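REP-associated tyrosine transposase (Escherichia coli, PDB 4ER8) binds the hairpins of repetitive extragenic palindromes and cleaves and recombines the interspersed mosaic elements that contain them. Local coordinates at residues M60-W64 and H112-I116; L28-Y32 and W132-T136; S25-T29 and V55-M60. One frame throughout, in Å; residues are numbered along the deposited sequence.

Contact 1 (M60-W64 and H112-I116); sequences MHCIW and HVDYI. With NI (nickel (II) ion), chain C.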
# COMPACT_ATOMS: atom_id res chain seq x y z
N MET A 60 -5.26 -1.33 0.97
CA MET A 60 -4.07 -1.41 0.20
C MET A 60 -2.90 -1.50 1.14
O MET A 60 -3.02 -1.09 2.31
CB MET A 60 -3.95 -0.21 -0.75
CG MET A 60 -3.79 1.17 -0.15
SD MET A 60 -4.31 2.51 -1.34
CE MET A 60 -4.16 3.92 -0.31
N HIS A 61 -1.80 -2.06 0.66
CA HIS A 61 -0.55 -2.11 1.38
C HIS A 61 0.51 -1.55 0.47
O HIS A 61 0.45 -1.79 -0.74
CB HIS A 61 -0.17 -3.54 1.63
CG HIS A 61 -1.19 -4.32 2.38
ND1 HIS A 61 -1.34 -4.23 3.75
CD2 HIS A 61 -2.10 -5.23 1.96
CE1 HIS A 61 -2.31 -5.03 4.14
NE2 HIS A 61 -2.78 -5.66 3.07
N CYS A 62 1.50 -0.86 1.01
CA CYS A 62 2.57 -0.40 0.11
C CYS A 62 3.90 -0.09 0.81
O CYS A 62 3.97 -0.03 2.03
CB CYS A 62 2.07 0.78 -0.68
SG CYS A 62 1.84 2.19 0.36
N ILE A 63 4.96 0.08 0.03
CA ILE A 63 6.28 0.50 0.54
C ILE A 63 6.83 1.76 -0.13
O ILE A 63 6.88 1.82 -1.37
CB ILE A 63 7.31 -0.60 0.37
CG1 ILE A 63 6.86 -1.87 1.10
CG2 ILE A 63 8.62 -0.13 0.92
CD1 ILE A 63 7.63 -3.16 0.68
N TRP A 64 7.21 2.76 0.67
CA TRP A 64 7.78 4.02 0.14
C TRP A 64 9.17 4.28 0.64
O TRP A 64 9.56 3.83 1.72
CB TRP A 64 7.00 5.27 0.58
CG TRP A 64 5.58 5.35 0.25
CD1 TRP A 64 4.90 4.58 -0.63
CD2 TRP A 64 4.64 6.30 0.77
NE1 TRP A 64 3.58 4.95 -0.65
CE2 TRP A 64 3.40 6.02 0.18
CE3 TRP A 64 4.73 7.35 1.69
CZ2 TRP A 64 2.23 6.76 0.49
CZ3 TRP A 64 3.57 8.09 2.00
CH2 TRP A 64 2.34 7.78 1.41
N HIS A 112 8.46 -7.92 3.08
CA HIS A 112 7.34 -7.03 2.92
C HIS A 112 7.01 -6.82 1.45
O HIS A 112 5.83 -6.65 1.16
CB HIS A 112 7.54 -5.71 3.66
CG HIS A 112 7.33 -5.81 5.13
ND1 HIS A 112 8.32 -6.22 6.00
CD2 HIS A 112 6.26 -5.50 5.90
CE1 HIS A 112 7.85 -6.21 7.23
NE2 HIS A 112 6.61 -5.77 7.20
N VAL A 113 7.97 -6.86 0.53
CA VAL A 113 7.56 -6.71 -0.88
C VAL A 113 6.74 -7.96 -1.29
O VAL A 113 5.71 -7.85 -1.93
CB VAL A 113 8.73 -6.52 -1.89
CG1 VAL A 113 8.19 -6.59 -3.30
CG2 VAL A 113 9.52 -5.19 -1.71
N ASP A 114 7.22 -9.14 -0.90
CA ASP A 114 6.59 -10.40 -1.20
C ASP A 114 5.17 -10.33 -0.62
O ASP A 114 4.16 -10.64 -1.31
CB ASP A 114 7.32 -11.55 -0.48
CG ASP A 114 8.70 -11.89 -1.07
OD1 ASP A 114 9.14 -11.41 -2.15
OD2 ASP A 114 9.35 -12.72 -0.42
N TYR A 115 5.10 -9.93 0.65
CA TYR A 115 3.85 -9.86 1.34
C TYR A 115 2.89 -9.03 0.52
O TYR A 115 1.68 -9.33 0.43
CB TYR A 115 4.01 -9.19 2.68
CG TYR A 115 2.73 -9.27 3.47
CD1 TYR A 115 2.52 -10.27 4.42
CD2 TYR A 115 1.70 -8.35 3.26
CE1 TYR A 115 1.35 -10.33 5.17
CE2 TYR A 115 0.51 -8.40 4.02
CZ TYR A 115 0.35 -9.40 4.96
OH TYR A 115 -0.84 -9.48 5.66
N ILE A 116 3.41 -7.96 -0.07
CA ILE A 116 2.55 -7.13 -0.83
C ILE A 116 1.98 -7.90 -2.02
O ILE A 116 0.76 -8.00 -2.15
CB ILE A 116 3.19 -5.82 -1.22
CG1 ILE A 116 3.15 -4.88 -0.00
CG2 ILE A 116 2.45 -5.24 -2.44
CD1 ILE A 116 4.24 -3.88 0.08
NI NI C . -4.11 -7.15 2.94
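The ring of Tyr115 turns its edge toward one face of the His61 ring. The pair is T-shaped: the centroids are 5.8 Å apart and the planes stand at 86°. Tyr115 CE2 is the atom over the histidine face. His61 uses NE2 to bind nickel, with a bond of 2.0 Å from His61 NE2 to the metal ion. His59, Asn119, His123 and Glu161 complete the site. Thr17 holds His61 ND1 by a hydrogen bond. Both ring nitrogens of His61 are therefore engaged. Tyr115 borders one ring face and bonds through its hydroxyl to Glu161, another ligand.

Next to this pair the contact is aliphatic. Ile116 CG1 lies against His61 CB, and Ile116 CD1 comes within 3.5 Å of Ile63 CG1. The two isoleucine chains run obliquely to one another. In Ile63, chi1 of -59° puts CG1 beside the backbone N, and the extended chi2 carries Ile63 CD1 on to Val113 CG2 at 3.7 Å and to His112 CB.

Strand 59-65 and helix 106-122 run roughly antiparallel, with 149° between the two short segments. The strand lies between strands 49-55 and 13-19. Helix 106-122 packs on one face of this sheet, and helix 73-87 meets Met60, Cys62 and Trp64 on the other.

Contact 2 (L28-Y32 and W132-T136); sequences LTTQY and WPFST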
# COMPACT_ATOMS: atom_id res chain seq x y z
N LEU A 28 -11.93 0.77 -4.18
CA LEU A 28 -10.53 1.06 -4.55
C LEU A 28 -10.23 0.42 -5.91
O LEU A 28 -9.31 0.79 -6.64
CB LEU A 28 -9.54 0.61 -3.48
CG LEU A 28 -9.54 1.29 -2.10
CD1 LEU A 28 -8.31 0.89 -1.28
CD2 LEU A 28 -9.62 2.80 -2.25
N THR A 29 -11.07 -0.55 -6.23
CA THR A 29 -10.91 -1.30 -7.43
C THR A 29 -11.73 -0.63 -8.55
O THR A 29 -11.15 -0.16 -9.54
CB THR A 29 -11.25 -2.75 -7.12
OG1 THR A 29 -10.03 -3.49 -7.24
CG2 THR A 29 -12.34 -3.32 -8.04
N THR A 30 -13.04 -0.55 -8.34
CA THR A 30 -13.96 0.12 -9.25
C THR A 30 -13.40 1.48 -9.68
O THR A 30 -13.25 1.75 -10.88
CB THR A 30 -15.36 0.21 -8.59
OG1 THR A 30 -15.87 -1.12 -8.39
CG2 THR A 30 -16.36 1.03 -9.42
N GLN A 31 -13.01 2.31 -8.71
CA GLN A 31 -12.43 3.60 -9.02
C GLN A 31 -10.92 3.57 -9.01
O GLN A 31 -10.26 4.54 -8.64
CB GLN A 31 -12.93 4.66 -8.05
CG GLN A 31 -14.42 4.94 -8.18
CD GLN A 31 -14.84 5.17 -9.62
OE1 GLN A 31 -15.85 4.62 -10.06
NE2 GLN A 31 -14.06 5.98 -10.36
N TYR A 32 -10.37 2.46 -9.47
CA TYR A 32 -8.93 2.36 -9.59
C TYR A 32 -8.28 3.65 -10.13
O TYR A 32 -7.24 4.10 -9.63
CB TYR A 32 -8.56 1.18 -10.48
CG TYR A 32 -7.09 0.83 -10.40
CD1 TYR A 32 -6.44 0.77 -9.16
CD2 TYR A 32 -6.35 0.55 -11.55
CE1 TYR A 32 -5.09 0.45 -9.08
CE2 TYR A 32 -5.01 0.21 -11.47
CZ TYR A 32 -4.39 0.17 -10.24
OH TYR A 32 -3.06 -0.17 -10.18
N TRP A 132 -3.65 -10.94 -10.49
CA TRP A 132 -4.09 -9.64 -10.00
C TRP A 132 -3.40 -8.47 -10.69
O TRP A 132 -2.19 -8.27 -10.53
CB TRP A 132 -3.90 -9.52 -8.48
CG TRP A 132 -4.69 -8.41 -7.85
CD1 TRP A 132 -4.20 -7.21 -7.35
CD2 TRP A 132 -6.10 -8.39 -7.61
NE1 TRP A 132 -5.23 -6.45 -6.83
CE2 TRP A 132 -6.40 -7.14 -6.98
CE3 TRP A 132 -7.14 -9.28 -7.88
CZ2 TRP A 132 -7.71 -6.78 -6.61
CZ3 TRP A 132 -8.46 -8.91 -7.50
CH2 TRP A 132 -8.72 -7.68 -6.88
N PRO A 133 -4.19 -7.68 -11.45
CA PRO A 133 -3.66 -6.54 -12.19
C PRO A 133 -3.43 -5.30 -11.37
O PRO A 133 -2.75 -4.39 -11.82
CB PRO A 133 -4.76 -6.24 -13.21
CG PRO A 133 -6.01 -6.83 -12.62
CD PRO A 133 -5.53 -8.07 -11.92
N PHE A 134 -4.00 -5.26 -10.17
CA PHE A 134 -4.02 -4.02 -9.40
C PHE A 134 -2.81 -3.90 -8.49
O PHE A 134 -2.96 -3.79 -7.27
CB PHE A 134 -5.31 -3.94 -8.58
CG PHE A 134 -6.54 -3.86 -9.42
CD1 PHE A 134 -7.46 -4.91 -9.43
CD2 PHE A 134 -6.79 -2.74 -10.22
CE1 PHE A 134 -8.61 -4.86 -10.23
CE2 PHE A 134 -7.95 -2.67 -11.03
CZ PHE A 134 -8.86 -3.74 -11.04
N SER A 135 -1.61 -3.92 -9.06
CA SER A 135 -0.41 -3.79 -8.25
C SER A 135 0.80 -3.44 -9.09
O SER A 135 0.72 -3.41 -10.31
CB SER A 135 -0.15 -5.09 -7.54
OG SER A 135 0.33 -6.02 -8.45
N THR A 136 1.93 -3.21 -8.44
CA THR A 136 3.17 -2.96 -9.13
C THR A 136 3.93 -4.27 -9.49
O THR A 136 5.11 -4.24 -9.92
CB THR A 136 4.08 -2.11 -8.30
OG1 THR A 136 4.40 -2.80 -7.08
CG2 THR A 136 3.39 -0.80 -8.01
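Phe134 and Tyr32 meet in a T-shaped pair. The edge of Phe134 points at the face of Tyr32, with centroids 4.7 Å apart and planes at 77°. Phe134 CD2 stands over the centre of the tyrosine ring, and its distance to Tyr32 CD2 is 3.6 Å. Phe134 CE2 reaches the same side of the tyrosine near CG and CD2. In Tyr32, CG is anti to the backbone N (chi1 -167°), which carries the ring toward the loop, and chi2 turns its face to Phe134.

The faces of Phe134 are used too. Thr29 OG1 sits above one of them, toward the rim, 3.6 Å from Phe134 CE1. Pro133 CG lies over the opposite face. Trp132 adds to the packing: Phe134 CD1 rests over one face of the indole, while the indole NE1 bonds to the carbonyl of Val55. This is the tight part of the contact.

The rest is looser. Thr29 OG1 is 4.1 Å from Trp132 CZ2, and the Tyr32 hydroxyl comes only to 4.2 Å from Ser135 N. The side chain of Thr30 starts away from the loop, on the solvent side, and its OG1 bonds to Gln26 O. Pro133, though over Phe134, lies at the exposed margin.

Phe134 is the centre of an inverse gamma turn. Its backbone also bonds to Val55, at the end of the outermost strand 49-55. The inverse gamma turn in the loop before helix 137-142 is thereby fastened to the edge of the sheet and to the junction of helices 27-30 and 32-45.

Contact 3 (S25-T29 and V55-M60); sequences SQLLT and VLPEHM. With NI (nickel (II) ion), chain C.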
# COMPACT_ATOMS: atom_id res chain seq x y z
N SER A 25 -16.85 -3.06 0.56
CA SER A 25 -16.59 -2.07 -0.50
C SER A 25 -15.71 -2.63 -1.60
O SER A 25 -14.96 -3.58 -1.38
CB SER A 25 -15.91 -0.85 0.11
OG SER A 25 -15.67 0.14 -0.86
N GLN A 26 -15.82 -2.08 -2.81
CA GLN A 26 -14.94 -2.44 -3.94
C GLN A 26 -14.52 -1.20 -4.65
O GLN A 26 -14.06 -1.22 -5.80
CB GLN A 26 -15.62 -3.34 -4.95
CG GLN A 26 -16.08 -4.65 -4.38
CD GLN A 26 -16.21 -5.68 -5.46
OE1 GLN A 26 -16.76 -6.77 -5.23
NE2 GLN A 26 -15.67 -5.37 -6.65
N LEU A 27 -14.71 -0.11 -3.92
CA LEU A 27 -14.38 1.19 -4.36
C LEU A 27 -12.92 1.38 -4.82
O LEU A 27 -12.69 2.12 -5.77
CB LEU A 27 -14.74 2.13 -3.22
CG LEU A 27 -14.48 3.59 -3.54
CD1 LEU A 27 -15.72 4.24 -4.23
CD2 LEU A 27 -14.13 4.29 -2.28
N LEU A 28 -11.93 0.77 -4.18
CA LEU A 28 -10.53 1.06 -4.55
C LEU A 28 -10.23 0.42 -5.91
O LEU A 28 -9.31 0.79 -6.64
CB LEU A 28 -9.54 0.61 -3.48
CG LEU A 28 -9.54 1.29 -2.10
CD1 LEU A 28 -8.31 0.89 -1.28
CD2 LEU A 28 -9.62 2.80 -2.25
N THR A 29 -11.07 -0.55 -6.23
CA THR A 29 -10.91 -1.30 -7.43
C THR A 29 -11.73 -0.63 -8.55
O THR A 29 -11.15 -0.16 -9.54
CB THR A 29 -11.25 -2.75 -7.12
OG1 THR A 29 -10.03 -3.49 -7.24
CG2 THR A 29 -12.34 -3.32 -8.04
N VAL A 55 -3.30 -2.66 -4.54
CA VAL A 55 -4.61 -2.17 -4.20
C VAL A 55 -5.59 -3.34 -4.18
O VAL A 55 -5.68 -4.11 -5.13
CB VAL A 55 -5.09 -1.21 -5.24
CG1 VAL A 55 -6.49 -0.69 -4.85
CG2 VAL A 55 -4.05 -0.10 -5.42
N LEU A 56 -6.33 -3.45 -3.10
CA LEU A 56 -7.33 -4.47 -3.08
C LEU A 56 -8.64 -3.72 -3.21
O LEU A 56 -8.62 -2.47 -3.26
CB LEU A 56 -7.19 -5.34 -1.83
CG LEU A 56 -5.91 -6.16 -2.13
CD1 LEU A 56 -4.71 -5.70 -1.30
CD2 LEU A 56 -6.12 -7.66 -2.02
N PRO A 57 -9.77 -4.44 -3.34
CA PRO A 57 -10.99 -3.67 -3.51
C PRO A 57 -11.24 -2.77 -2.33
O PRO A 57 -11.71 -1.65 -2.52
CB PRO A 57 -12.07 -4.75 -3.59
CG PRO A 57 -11.33 -6.03 -3.92
CD PRO A 57 -10.01 -5.89 -3.24
N GLU A 58 -10.88 -3.21 -1.13
CA GLU A 58 -11.18 -2.42 0.09
C GLU A 58 -10.02 -2.03 1.02
O GLU A 58 -10.29 -1.60 2.14
CB GLU A 58 -12.26 -3.12 0.93
CG GLU A 58 -12.07 -4.64 1.06
CD GLU A 58 -10.70 -5.02 1.56
OE1 GLU A 58 -9.88 -5.53 0.77
OE2 GLU A 58 -10.43 -4.80 2.75
N HIS A 59 -8.77 -2.16 0.59
CA HIS A 59 -7.61 -1.73 1.37
C HIS A 59 -6.38 -1.85 0.50
O HIS A 59 -6.45 -2.42 -0.59
CB HIS A 59 -7.45 -2.57 2.66
CG HIS A 59 -6.83 -3.93 2.46
ND1 HIS A 59 -7.48 -4.96 1.81
CD2 HIS A 59 -5.66 -4.44 2.90
CE1 HIS A 59 -6.72 -6.05 1.85
NE2 HIS A 59 -5.60 -5.75 2.49
N MET A 60 -5.26 -1.33 0.97
CA MET A 60 -4.07 -1.41 0.20
C MET A 60 -2.90 -1.50 1.14
O MET A 60 -3.02 -1.09 2.31
CB MET A 60 -3.95 -0.21 -0.75
CG MET A 60 -3.79 1.17 -0.15
SD MET A 60 -4.31 2.51 -1.34
CE MET A 60 -4.16 3.92 -0.31
NI NI C . -4.11 -7.15 2.94
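Leu28 N, in the first turn of a short helix, donates to Pro57 O of a strand-connecting turn at 2.9 Å, with an N-H...O angle of 149°. It is the one hydrogen bond between 25-29 and 55-60. Before it, Ser25 OG accepts from Leu27 N at 3.2 Å and forms an ST turn, which leads into the helix.

Leu28 lies across the turn. Its CB packs against Val55 CG1 at 3.6 Å and also lies beside the carbonyl oxygens of Leu56 and Pro57. With CG anti to the carbonyl carbon (chi1 -66°), the branch runs on until Leu28 CD1 meets His59 N at 3.6 Å. Pro57 CB sits against Gln26 CB and Ser25 O, and Pro57 CA touches Thr29 CB.

Residues 55-60 join strands 49-55 and 59-65 in an antiparallel hairpin, tied by Leu56 N to His59 O. The second of these strands brings in the HUH histidines, His59 and His61.

His59 turns away from 25-29, and its NE2 binds nickel at 2.1 Å. On the other edge of the imidazole, His59 ND1 donates to Glu58 OE1 at 2.7 Å, nearly in the ring plane, on the syn side but tilted out of the carboxylate plane. Together with the nickel bond, this helps to fix the ring's rotation. Glu58 OE2 forms a salt bridge with Arg162, so the second-shell carboxylate is itself held from the C-terminal region.

Overall arrangement
From the N terminus, strand 13-19 leads to residues 25-32, where contacts 2 and 3 both start; they share Leu28 and Thr29. Contact 3 closes first, joining helix 27-30 to the hairpin before strand 59-65. Contact 1 then opens on the same strand, with Met60 in common, and closes on helix 106-122. Contact 2 closes last, at the loop before helix 137-142, and its long loop encloses contact 1. Contacts 1 and 3 are in series and both reach the nickel ion. Contacts 2 and 3 meet at Val55. Together they tie the hairpin turn and strand 59-65 to helices 27-30 and 106-122 and to the loop before helix 137-142.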